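Local atomic coordinates of leucine aminopeptidase 1 (Caenorhabditis elegans, PDB entry 2HC9), a protein that removes N-terminal amino acids, preferably leucine, from peptides as a two-zinc M17 aminopeptidase and probably acts as a digestive enzyme. Residues K252-D257 / C303-N308; S324-E329 / A419-S424; M360-G365 / L456-P461. The protein carries 1 engineered substitution. All coordinates share one frame; numbering follows the deposited sequence.

Contact 1 of 3, residues K252-D257 / C303-N308; sequences KGVVYD and CIVENN. With ZN (zinc ion), chain C; ZN (zinc ion), chain B.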
ATOM      1  N   LYS A 252     -10.873  21.667  21.310  1.00 14.96           N
ATOM      2  CA  LYS A 252     -10.930  20.214  21.078  1.00 14.89           C
ATOM      3  C   LYS A 252     -10.046  19.495  22.079  1.00 13.45           C
ATOM      4  O   LYS A 252      -8.809  19.659  22.062  1.00 13.99           O
ATOM      5  CB  LYS A 252     -10.440  19.867  19.657  1.00 13.98           C
ATOM      6  CG  LYS A 252     -10.364  18.331  19.382  1.00 14.01           C
ATOM      7  CD  LYS A 252      -9.837  18.050  17.972  1.00 12.83           C
ATOM      8  CE  LYS A 252      -9.644  16.525  17.815  1.00 10.58           C
ATOM      9  NZ  LYS A 252      -9.141  16.128  16.437  1.00 13.51           N
ATOM     10  N   GLY A 253     -10.684  18.720  22.955  1.00 15.83           N
ATOM     11  CA  GLY A 253      -9.976  17.987  24.008  1.00 13.67           C
ATOM     12  C   GLY A 253     -10.037  16.480  23.842  1.00 13.16           C
ATOM     13  O   GLY A 253     -10.476  15.756  24.746  1.00 14.47           O
ATOM     14  N   VAL A 254      -9.580  16.000  22.696  1.00 12.70           N
ATOM     15  CA  VAL A 254      -9.521  14.561  22.492  1.00 12.79           C
ATOM     16  C   VAL A 254      -8.254  14.034  23.172  1.00 13.98           C
ATOM     17  O   VAL A 254      -7.140  14.178  22.655  1.00 13.88           O
ATOM     18  CB  VAL A 254      -9.574  14.192  20.987  1.00 16.25           C
ATOM     19  CG1 VAL A 254      -9.416  12.665  20.821  1.00 17.21           C
ATOM     20  CG2 VAL A 254     -10.950  14.650  20.400  1.00 12.52           C
ATOM     21  N   VAL A 255      -8.434  13.448  24.358  1.00 13.90           N
ATOM     22  CA  VAL A 255      -7.278  13.068  25.170  1.00 13.54           C
ATOM     23  C   VAL A 255      -6.454  11.961  24.509  1.00 15.88           C
ATOM     24  O   VAL A 255      -5.253  11.870  24.708  1.00 13.43           O
ATOM     25  CB  VAL A 255      -7.665  12.666  26.620  1.00 14.40           C
ATOM     26  CG1 VAL A 255      -8.332  13.852  27.336  1.00 14.37           C
ATOM     27  CG2 VAL A 255      -8.585  11.450  26.647  1.00 14.24           C
ATOM     28  N   TYR A 256      -7.116  11.128  23.713  1.00 15.75           N
ATOM     29  CA  TYR A 256      -6.406  10.227  22.810  1.00 14.01           C
ATOM     30  C   TYR A 256      -7.293   9.923  21.645  1.00 14.06           C
ATOM     31  O   TYR A 256      -8.487   9.705  21.822  1.00 13.60           O
ATOM     32  CB  TYR A 256      -6.058   8.894  23.505  1.00 13.02           C
ATOM     33  CG  TYR A 256      -4.993   8.165  22.744  1.00 18.89           C
ATOM     34  CD1 TYR A 256      -3.640   8.462  22.952  1.00 14.48           C
ATOM     35  CD2 TYR A 256      -5.331   7.217  21.773  1.00 17.99           C
ATOM     36  CE1 TYR A 256      -2.637   7.800  22.235  1.00 13.19           C
ATOM     37  CE2 TYR A 256      -4.357   6.544  21.064  1.00 15.61           C
ATOM     38  CZ  TYR A 256      -3.032   6.835  21.289  1.00 16.16           C
ATOM     39  OH  TYR A 256      -2.115   6.155  20.566  1.00 14.29           O
ATOM     40  N   ASP A 257      -6.699   9.876  20.460  1.00 12.77           N
ATOM     41  CA  ASP A 257      -7.447   9.538  19.251  1.00 13.22           C
ATOM     42  C   ASP A 257      -6.867   8.254  18.615  1.00 13.48           C
ATOM     43  O   ASP A 257      -5.836   8.295  17.944  1.00 15.44           O
ATOM     44  CB  ASP A 257      -7.342  10.713  18.279  1.00 12.76           C
ATOM     45  CG  ASP A 257      -8.330  10.614  17.133  1.00 15.46           C
ATOM     46  OD1 ASP A 257      -9.162   9.657  17.114  1.00 14.51           O
ATOM     47  OD2 ASP A 257      -8.266  11.522  16.271  1.00 14.89           O
ATOM     48  N   CYS A 303     -14.288  20.446  25.086  1.00 13.00           N
ATOM     49  CA  CYS A 303     -14.993  19.237  24.696  1.00 14.51           C
ATOM     50  C   CYS A 303     -14.015  18.090  24.891  1.00 16.20           C
ATOM     51  O   CYS A 303     -13.039  17.991  24.143  1.00 15.31           O
ATOM     52  CB  CYS A 303     -15.414  19.357  23.215  1.00 13.68           C
ATOM     53  SG  CYS A 303     -16.384  20.871  22.889  1.00 17.18           S
ATOM     54  N   ILE A 304     -14.256  17.253  25.905  1.00 13.44           N
ATOM     55  CA  ILE A 304     -13.204  16.347  26.424  1.00 14.16           C
ATOM     56  C   ILE A 304     -13.672  14.891  26.257  1.00 15.20           C
ATOM     57  O   ILE A 304     -14.634  14.465  26.885  1.00 17.53           O
ATOM     58  CB  ILE A 304     -12.901  16.615  27.902  1.00 15.42           C
ATOM     59  CG1 ILE A 304     -12.340  18.041  28.077  1.00 15.15           C
ATOM     60  CG2 ILE A 304     -11.856  15.597  28.438  1.00 12.69           C
ATOM     61  CD1 ILE A 304     -12.298  18.505  29.569  1.00 16.83           C
ATOM     62  N   VAL A 305     -13.030  14.172  25.341  1.00 13.69           N
ATOM     63  CA  VAL A 305     -13.463  12.791  25.001  1.00 12.39           C
ATOM     64  C   VAL A 305     -12.231  11.936  24.736  1.00 14.10           C
ATOM     65  O   VAL A 305     -11.156  12.460  24.451  1.00 13.31           O
ATOM     66  CB  VAL A 305     -14.320  12.753  23.709  1.00 15.10           C
ATOM     67  CG1 VAL A 305     -15.618  13.564  23.868  1.00 17.04           C
ATOM     68  CG2 VAL A 305     -13.491  13.213  22.478  1.00 15.54           C
ATOM     69  N   GLU A 306     -12.383  10.619  24.841  1.00 12.50           N
ATOM     70  CA  GLU A 306     -11.388   9.733  24.248  1.00 13.83           C
ATOM     71  C   GLU A 306     -12.058   8.936  23.132  1.00 15.39           C
ATOM     72  O   GLU A 306     -13.148   8.403  23.330  1.00 16.48           O
ATOM     73  CB  GLU A 306     -10.764   8.810  25.305  1.00 14.17           C
ATOM     74  CG  GLU A 306      -9.713   7.839  24.660  1.00 14.47           C
ATOM     75  CD  GLU A 306      -8.822   7.107  25.664  1.00 17.10           C
ATOM     76  OE1 GLU A 306      -8.554   7.658  26.756  1.00 17.18           O
ATOM     77  OE2 GLU A 306      -8.378   5.975  25.345  1.00 15.42           O
ATOM     78  N   ASN A 307     -11.412   8.893  21.955  1.00 13.52           N
ATOM     79  CA  ASN A 307     -11.977   8.243  20.763  1.00 13.24           C
ATOM     80  C   ASN A 307     -11.341   6.849  20.632  1.00 16.31           C
ATOM     81  O   ASN A 307     -10.183   6.717  20.206  1.00 17.23           O
ATOM     82  CB  ASN A 307     -11.684   9.122  19.521  1.00 12.41           C
ATOM     83  CG  ASN A 307     -12.519   8.715  18.307  1.00 16.53           C
ATOM     84  OD1 ASN A 307     -13.621   8.194  18.451  1.00 17.61           O
ATOM     85  ND2 ASN A 307     -11.979   8.930  17.106  1.00 14.73           N
ATOM     86  N   ASN A 308     -12.069   5.820  21.068  1.00 14.84           N
ATOM     87  CA  ASN A 308     -11.496   4.479  21.182  1.00 13.73           C
ATOM     88  C   ASN A 308     -12.426   3.442  20.553  1.00 14.01           C
ATOM     89  O   ASN A 308     -13.405   3.787  19.892  1.00 15.95           O
ATOM     90  CB  ASN A 308     -11.132   4.136  22.656  1.00 14.41           C
ATOM     91  CG  ASN A 308      -9.857   3.263  22.766  1.00 14.98           C
ATOM     92  OD1 ASN A 308      -9.767   2.195  22.149  1.00 16.00           O
ATOM     93  ND2 ASN A 308      -8.886   3.702  23.576  1.00 15.44           N
TER
HETATM   94 ZN    ZN C 702      -8.775  14.041  16.525  1.00 18.97          ZN
HETATM   95 ZN    ZN B 701      -9.513  11.750  14.657  1.00 18.80          ZN
HETATM   96  O   HOH W   1      -8.761  13.622  14.482  1.00 14.92           O

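Contact 2 of 3, residues S324-E329 / A419-S424; sequences SGKTVE and ADMKNS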
ATOM      1  N   SER A 324     -27.323  20.903  18.132  1.00 16.94           N
ATOM      2  CA  SER A 324     -28.045  21.877  17.281  1.00 17.08           C
ATOM      3  C   SER A 324     -29.428  21.367  16.843  1.00 18.34           C
ATOM      4  O   SER A 324     -30.256  22.153  16.346  1.00 18.92           O
ATOM      5  CB  SER A 324     -27.211  22.175  16.032  1.00 19.90           C
ATOM      6  OG  SER A 324     -27.152  21.019  15.199  1.00 16.89           O
ATOM      7  N   GLY A 325     -29.652  20.068  17.001  1.00 16.89           N
ATOM      8  CA  GLY A 325     -30.854  19.426  16.474  1.00 17.66           C
ATOM      9  C   GLY A 325     -30.664  18.873  15.066  1.00 19.25           C
ATOM     10  O   GLY A 325     -31.515  18.124  14.591  1.00 15.73           O
ATOM     11  N   LYS A 326     -29.572  19.254  14.391  1.00 15.02           N
ATOM     12  CA  LYS A 326     -29.294  18.749  13.026  1.00 15.95           C
ATOM     13  C   LYS A 326     -28.724  17.321  13.063  1.00 18.52           C
ATOM     14  O   LYS A 326     -28.093  16.928  14.051  1.00 18.06           O
ATOM     15  CB  LYS A 326     -28.318  19.670  12.280  1.00 13.05           C
ATOM     16  CG  LYS A 326     -29.008  20.991  11.880  1.00 18.73           C
ATOM     17  CD  LYS A 326     -28.021  21.981  11.298  1.00 22.41           C
ATOM     18  CE  LYS A 326     -28.751  23.276  10.904  1.00 27.14           C
ATOM     19  NZ  LYS A 326     -29.882  23.033   9.934  1.00 33.39           N
ATOM     20  N   THR A 327     -28.939  16.555  11.995  1.00 15.51           N
ATOM     21  CA  THR A 327     -28.395  15.188  11.959  1.00 16.12           C
ATOM     22  C   THR A 327     -27.083  15.121  11.167  1.00 15.88           C
ATOM     23  O   THR A 327     -26.905  15.827  10.173  1.00 16.09           O
ATOM     24  CB  THR A 327     -29.397  14.174  11.384  1.00 16.46           C
ATOM     25  OG1 THR A 327     -29.897  14.669  10.117  1.00 17.64           O
ATOM     26  CG2 THR A 327     -30.603  13.969  12.384  1.00 19.18           C
ATOM     27  N   VAL A 328     -26.161  14.269  11.613  1.00 13.71           N
ATOM     28  CA  VAL A 328     -24.893  14.111  10.910  1.00 12.50           C
ATOM     29  C   VAL A 328     -24.701  12.602  10.650  1.00 15.53           C
ATOM     30  O   VAL A 328     -24.813  11.782  11.567  1.00 16.86           O
ATOM     31  CB  VAL A 328     -23.679  14.712  11.698  1.00 14.66           C
ATOM     32  CG1 VAL A 328     -22.383  14.370  10.947  1.00 14.77           C
ATOM     33  CG2 VAL A 328     -23.828  16.255  11.826  1.00 13.47           C
ATOM     34  N   GLU A 329     -24.421  12.262   9.388  1.00 15.37           N
ATOM     35  CA  GLU A 329     -24.026  10.880   9.031  1.00 16.61           C
ATOM     36  C   GLU A 329     -22.527  10.798   9.210  1.00 15.90           C
ATOM     37  O   GLU A 329     -21.764  11.505   8.518  1.00 14.91           O
ATOM     38  CB  GLU A 329     -24.382  10.594   7.571  1.00 14.17           C
ATOM     39  CG  GLU A 329     -24.018   9.189   7.144  1.00 15.29           C
ATOM     40  CD  GLU A 329     -24.391   8.894   5.687  1.00 20.03           C
ATOM     41  OE1 GLU A 329     -24.875   9.796   4.944  1.00 18.24           O
ATOM     42  OE2 GLU A 329     -24.180   7.735   5.300  1.00 18.29           O
ATOM     43  N   ALA A 419     -29.000  12.181   5.863  1.00 18.27           N
ATOM     44  CA  ALA A 419     -28.921  13.049   7.031  1.00 14.71           C
ATOM     45  C   ALA A 419     -28.700  14.462   6.551  1.00 18.34           C
ATOM     46  O   ALA A 419     -28.544  14.705   5.360  1.00 17.48           O
ATOM     47  CB  ALA A 419     -27.774  12.620   7.955  1.00 17.53           C
ATOM     48  N   ASP A 420     -28.692  15.408   7.483  1.00 16.69           N
ATOM     49  CA  ASP A 420     -28.501  16.797   7.103  1.00 18.37           C
ATOM     50  C   ASP A 420     -27.125  17.029   6.487  1.00 18.34           C
ATOM     51  O   ASP A 420     -26.966  17.889   5.632  1.00 15.43           O
ATOM     52  CB  ASP A 420     -28.689  17.706   8.318  1.00 17.52           C
ATOM     53  CG  ASP A 420     -30.130  17.766   8.774  1.00 18.26           C
ATOM     54  OD1 ASP A 420     -31.048  17.578   7.935  1.00 16.68           O
ATOM     55  OD2 ASP A 420     -30.345  18.029   9.976  1.00 16.77           O
ATOM     56  N   MET A 421     -26.148  16.220   6.884  1.00 17.73           N
ATOM     57  CA  MET A 421     -24.803  16.299   6.288  1.00 14.10           C
ATOM     58  C   MET A 421     -24.022  15.068   6.723  1.00 14.79           C
ATOM     59  O   MET A 421     -24.417  14.365   7.667  1.00 16.78           O
ATOM     60  CB  MET A 421     -24.061  17.556   6.773  1.00 14.22           C
ATOM     61  CG  MET A 421     -23.784  17.536   8.283  1.00 14.39           C
ATOM     62  SD  MET A 421     -23.589  19.192   8.980  1.00 17.10           S
ATOM     63  CE  MET A 421     -25.327  19.561   9.172  1.00 16.29           C
ATOM     64  N   LYS A 422     -22.919  14.815   6.033  1.00 15.72           N
ATOM     65  CA  LYS A 422     -21.914  13.848   6.506  1.00 13.11           C
ATOM     66  C   LYS A 422     -20.856  14.641   7.274  1.00 15.90           C
ATOM     67  O   LYS A 422     -20.751  15.840   7.086  1.00 15.05           O
ATOM     68  CB  LYS A 422     -21.239  13.181   5.304  1.00 16.53           C
ATOM     69  CG  LYS A 422     -22.140  12.292   4.453  1.00 17.23           C
ATOM     70  CD  LYS A 422     -21.310  11.459   3.464  1.00 17.66           C
ATOM     71  CE  LYS A 422     -22.230  10.536   2.653  1.00 20.67           C
ATOM     72  NZ  LYS A 422     -21.473   9.731   1.638  1.00 18.16           N
ATOM     73  N   ASN A 423     -20.055  13.974   8.098  1.00 15.42           N
ATOM     74  CA  ASN A 423     -18.948  14.662   8.774  1.00 17.16           C
ATOM     75  C   ASN A 423     -17.653  14.789   7.956  1.00 17.33           C
ATOM     76  O   ASN A 423     -16.798  15.595   8.280  1.00 18.36           O
ATOM     77  CB  ASN A 423     -18.704  14.086  10.193  1.00 16.51           C
ATOM     78  CG  ASN A 423     -17.980  12.731  10.189  1.00 18.93           C
ATOM     79  OD1 ASN A 423     -18.225  11.882   9.343  1.00 16.44           O
ATOM     80  ND2 ASN A 423     -17.124  12.510  11.182  1.00 13.87           N
ATOM     81  N   SER A 424     -17.510  14.010   6.887  1.00 15.74           N
ATOM     82  CA  SER A 424     -16.310  14.130   6.062  1.00 19.22           C
ATOM     83  C   SER A 424     -16.598  13.683   4.645  1.00 17.97           C
ATOM     84  O   SER A 424     -17.711  13.248   4.329  1.00 17.46           O
ATOM     85  CB  SER A 424     -15.120  13.357   6.662  1.00 26.31           C
ATOM     86  OG  SER A 424     -15.167  12.012   6.310  1.00 36.39           O
TER

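Contact 3 of 3, residues M360-G365 / L456-P461; sequences MATLTG and LDIAAP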
ATOM      1  N   MET A 360     -10.549  26.150  18.581  1.00 15.76           N
ATOM      2  CA  MET A 360      -9.176  25.838  18.224  1.00 13.02           C
ATOM      3  C   MET A 360      -8.982  24.352  18.442  1.00 16.11           C
ATOM      4  O   MET A 360      -9.428  23.799  19.456  1.00 13.28           O
ATOM      5  CB  MET A 360      -8.209  26.621  19.109  1.00 13.92           C
ATOM      6  CG  MET A 360      -6.740  26.432  18.711  1.00 15.11           C
ATOM      7  SD  MET A 360      -5.545  27.540  19.512  1.00 15.87           S
ATOM      8  CE  MET A 360      -5.516  26.948  21.235  1.00 15.68           C
ATOM      9  N   ALA A 361      -8.311  23.703  17.500  1.00 17.16           N
ATOM     10  CA  ALA A 361      -8.284  22.239  17.467  1.00 16.81           C
ATOM     11  C   ALA A 361      -7.066  21.759  16.713  1.00 14.45           C
ATOM     12  O   ALA A 361      -6.683  22.345  15.709  1.00 17.65           O
ATOM     13  CB  ALA A 361      -9.522  21.698  16.783  1.00 15.03           C
ATOM     14  N   THR A 362      -6.511  20.637  17.170  1.00 14.15           N
ATOM     15  CA  THR A 362      -5.569  19.859  16.355  1.00 15.53           C
ATOM     16  C   THR A 362      -6.422  18.989  15.429  1.00 17.89           C
ATOM     17  O   THR A 362      -6.680  17.822  15.726  1.00 15.01           O
ATOM     18  CB  THR A 362      -4.668  18.963  17.251  1.00 14.75           C
ATOM     19  OG1 THR A 362      -5.501  18.182  18.101  1.00 15.28           O
ATOM     20  CG2 THR A 362      -3.773  19.809  18.123  1.00 16.07           C
ATOM     21  N   LEU A 363      -6.915  19.568  14.332  1.00 16.08           N
ATOM     22  CA  LEU A 363      -8.074  18.982  13.679  1.00 16.05           C
ATOM     23  C   LEU A 363      -7.694  18.004  12.571  1.00 17.91           C
ATOM     24  O   LEU A 363      -8.234  16.904  12.508  1.00 18.08           O
ATOM     25  CB  LEU A 363      -9.058  20.066  13.161  1.00 14.43           C
ATOM     26  CG  LEU A 363     -10.472  19.500  12.930  1.00 16.62           C
ATOM     27  CD1 LEU A 363     -11.139  19.026  14.250  1.00 19.22           C
ATOM     28  CD2 LEU A 363     -11.335  20.570  12.257  1.00 17.72           C
ATOM     29  N   THR A 364      -6.773  18.401  11.690  1.00 18.72           N
ATOM     30  CA  THR A 364      -6.509  17.636  10.446  1.00 18.32           C
ATOM     31  C   THR A 364      -5.018  17.544  10.140  1.00 16.54           C
ATOM     32  O   THR A 364      -4.295  18.510  10.316  1.00 16.39           O
ATOM     33  CB  THR A 364      -7.233  18.255   9.206  1.00 18.00           C
ATOM     34  OG1 THR A 364      -6.731  19.585   8.924  1.00 15.26           O
ATOM     35  CG2 THR A 364      -8.748  18.321   9.455  1.00 17.66           C
ATOM     36  N   GLY A 365      -4.588  16.375   9.663  1.00 15.55           N
ATOM     37  CA  GLY A 365      -3.306  16.228   8.992  1.00 21.69           C
ATOM     38  C   GLY A 365      -3.186  17.104   7.747  1.00 19.17           C
ATOM     39  O   GLY A 365      -2.089  17.586   7.422  1.00 18.44           O
ATOM     40  N   LEU A 456      -9.775  27.598  14.143  1.00 13.17           N
ATOM     41  CA  LEU A 456      -8.329  27.656  14.015  1.00 14.13           C
ATOM     42  C   LEU A 456      -7.801  26.222  14.146  1.00 17.05           C
ATOM     43  O   LEU A 456      -7.941  25.601  15.205  1.00 14.96           O
ATOM     44  CB  LEU A 456      -7.727  28.549  15.131  1.00 12.97           C
ATOM     45  CG  LEU A 456      -6.196  28.746  15.071  1.00 15.65           C
ATOM     46  CD1 LEU A 456      -5.767  29.455  13.771  1.00 15.46           C
ATOM     47  CD2 LEU A 456      -5.725  29.542  16.288  1.00 19.22           C
ATOM     48  N   ASP A 457      -7.186  25.709  13.085  1.00 15.40           N
ATOM     49  CA  ASP A 457      -6.626  24.348  13.073  1.00 13.68           C
ATOM     50  C   ASP A 457      -5.120  24.423  13.346  1.00 15.69           C
ATOM     51  O   ASP A 457      -4.349  25.030  12.579  1.00 15.13           O
ATOM     52  CB  ASP A 457      -6.895  23.723  11.688  1.00 14.25           C
ATOM     53  CG  ASP A 457      -6.608  22.212  11.615  1.00 16.44           C
ATOM     54  OD1 ASP A 457      -5.911  21.613  12.465  1.00 15.45           O
ATOM     55  OD2 ASP A 457      -7.104  21.596  10.645  1.00 16.81           O
ATOM     56  N   ILE A 458      -4.711  23.788  14.439  1.00 15.87           N
ATOM     57  CA  ILE A 458      -3.344  23.946  14.947  1.00 15.92           C
ATOM     58  C   ILE A 458      -2.612  22.593  15.022  1.00 16.82           C
ATOM     59  O   ILE A 458      -1.626  22.452  15.757  1.00 14.97           O
ATOM     60  CB  ILE A 458      -3.326  24.651  16.339  1.00 12.75           C
ATOM     61  CG1 ILE A 458      -4.080  23.807  17.402  1.00 14.60           C
ATOM     62  CG2 ILE A 458      -3.955  26.045  16.229  1.00 15.46           C
ATOM     63  CD1 ILE A 458      -3.764  24.226  18.881  1.00 15.60           C
ATOM     64  N   ALA A 459      -3.062  21.611  14.238  1.00 15.13           N
ATOM     65  CA  ALA A 459      -2.500  20.260  14.341  1.00 16.99           C
ATOM     66  C   ALA A 459      -0.974  20.257  14.324  1.00 15.76           C
ATOM     67  O   ALA A 459      -0.332  19.669  15.201  1.00 17.66           O
ATOM     68  CB  ALA A 459      -3.059  19.382  13.219  1.00 15.25           C
ATOM     69  N   ALA A 460      -0.377  20.894  13.322  1.00 13.51           N
ATOM     70  CA  ALA A 460       1.091  20.883  13.216  1.00 16.03           C
ATOM     71  C   ALA A 460       1.791  21.910  14.126  1.00 14.65           C
ATOM     72  O   ALA A 460       2.793  21.564  14.761  1.00 14.62           O
ATOM     73  CB  ALA A 460       1.550  21.036  11.730  1.00 14.98           C
ATOM     74  N   PRO A 461       1.326  23.190  14.145  1.00 16.45           N
ATOM     75  CA  PRO A 461       2.063  24.154  15.012  1.00 16.62           C
ATOM     76  C   PRO A 461       2.008  23.892  16.507  1.00 17.15           C
ATOM     77  O   PRO A 461       2.790  24.494  17.250  1.00 16.68           O
ATOM     78  CB  PRO A 461       1.417  25.520  14.713  1.00 18.49           C
ATOM     79  CG  PRO A 461       0.166  25.233  13.981  1.00 21.80           C
ATOM     80  CD  PRO A 461       0.276  23.852  13.352  1.00 16.67           C
TER

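Contact 1 of 3, residues K252-D257 / C303-N308
Asp257 and Asn307 lie side by side and point the same way. The amide ND2 of Asn307 gives a nearly straight hydrogen bond of 2.9 Å to Asp257 OD1. It meets that oxygen on the syn side, 29° out of the carboxylate plane. The Asp257 side chain is on the metal face of the sheet, and with CG anti to N (chi1 -167°) its carboxylate lies beside the Asn307 amide. Asp257 OD2 bridges both zinc ions, at 2.0 Å from the zinc of chain B and a longer 2.6 Å from the zinc of chain C. A water also bridges the two metals. All four Lys252 torsions are near 180°, and the straight chain sets NZ 2.1 Å from the zinc of chain C. Asp275, Asp334 and Glu336 complete the two-metal site.

Between these metal ligands the strands run parallel. Gly253 N bonds to Cys303 O, and Gly253 O accepts from Val305 N. The chain turns a corner at Val255, but Val255 N still bonds to Val305 O, and Asn307 N to Tyr256 O. On the metal face, Val254 CG2 meets Val305 CG2 at 3.6 Å, and Ile340 of helix 337-350 packs on both valines. At the corner, Val255 crosses Glu306 at about a right angle, with CG2 3.7 Å from Glu306 CB. Glu306 and Tyr256 are on the face away from the metals, where Glu306 CD lies 3.9 Å from Tyr256 CB. Glu306 OE2 accepts from Asn308 ND2 on its anti lone pair and forms a salt bridge with Lys315 of a neighbouring subunit.

While Asp257 OD2 joins the metals, OD1 is gripped by Asn307 and Gly259 N. Asn307 is itself tied to Thr333 O, a second-shell residue that probably limits rotation of the bridging carboxylate.

Contact 2 of 3, residues S324-E329 / A419-S424
Thr327 and Asp420 exchange two hydrogen bonds. Thr327 N gives to Asp420 OD2 at 2.9 Å, from above the carboxylate plane. Asp420 N gives to Thr327 OG1 at 3.0 Å. Thr327 OG1 sits between its own N and carbonyl carbon (chi1 51°), which turns it to the Asp420 amide. Both side chains also serve a subunit interface. Thr327 OG1 is hydrogen-bonded to Met136 O of a third subunit, and Asp420 OD2 to Thr138 OG1 of the same subunit. Further along, the segments pair as short parallel strands, 421-422 being weakly bonded. Strand 327-329 is the middle of a small mixed three-stranded sheet in the catalytic domain, between antiparallel 319-321 and parallel 421-422. Glu329 N bonds to Met421 O at 2.7 Å, in the carbonyl plane, and Glu329 O accepts from Asn423 N at 3.0 Å. Met421 N reaches Thr327 O only weakly. Glu329 and Lys422 run alongside each other, with Lys422 CE 3.6 Å from Glu329 OE1, whose hydrogen-bond partner is Ser416 OG. Asn423 crosses Val328 at about a right angle, its CB 3.8 Å from Val328 CG1. The Asn423 amide is satisfied: ND2 gives to Ala335 O and Asn332 O, and OD1 accepts from Asn331 N.

Contact 3 of 3, residues M360-G365 / L456-P461
Asp457 holds the loop after strand 356-361 with both carboxylate oxygens. Thr364 OG1 donates to OD2 of Asp457 at 2.7 Å, on the syn side and 19° out of the carboxylate plane. Leu363 N gives to Asp457 OD1 at 2.9 Å, from well above that plane. Thr364 N adds a weak bond to OD1. Thr364 OG1 is also hydrogen-bonded to Ser434 OG of helix 433-442. Behind these bonds the backbones pair in parallel. Ala361 N gives to Leu456 O, and Ala361 O accepts from Ile458 N. Farther out, Ala459 CB rests 3.3 Å from Thr364 O, and Thr362 CA is 3.7 Å from Ala459 CA. On the apolar side, Met360 lies alongside Leu456, with SD 3.8 Å from Leu456 CD2. Ile458 crosses Met360 at about a right angle. Its CG1 lies between its own N and carbonyl carbon (chi1 62°), and CD1 ends 3.7 Å from Met360 CG. Thr362, centre of an inverse gamma turn, is hydrogen-bonded through OG1 to OD1 of the zinc ligand Asp275. Leu363 and Thr364 line the bicarbonate pocket. The arrangement is that of adjacent parallel strands whose C-terminal loops build the active site of an M17 aminopeptidase.

Overall arrangement
All three contacts lie in the catalytic domain. Contacts 1 and 3 share its large mixed sheet, where strands 246-254 and 356-361 are neighbours, and the contact centres are about 14 Å apart. They touch at Lys252: its N probably bonds to Met360 O, and its zinc-binding NZ probably to Thr362 O. Contact 2 belongs to a separate small sheet, its centre about 20 Å from contact 1 and about 22 Å from contact 3. Helix 337-350 packs against contacts 1 and 2. Along the chain, contact 1 closes first, and the segments of contacts 2 and 3 then alternate. Contacts 1 and 3 frame the metal site and bicarbonate pocket, and contacts 1 and 2 each reach a neighbouring subunit.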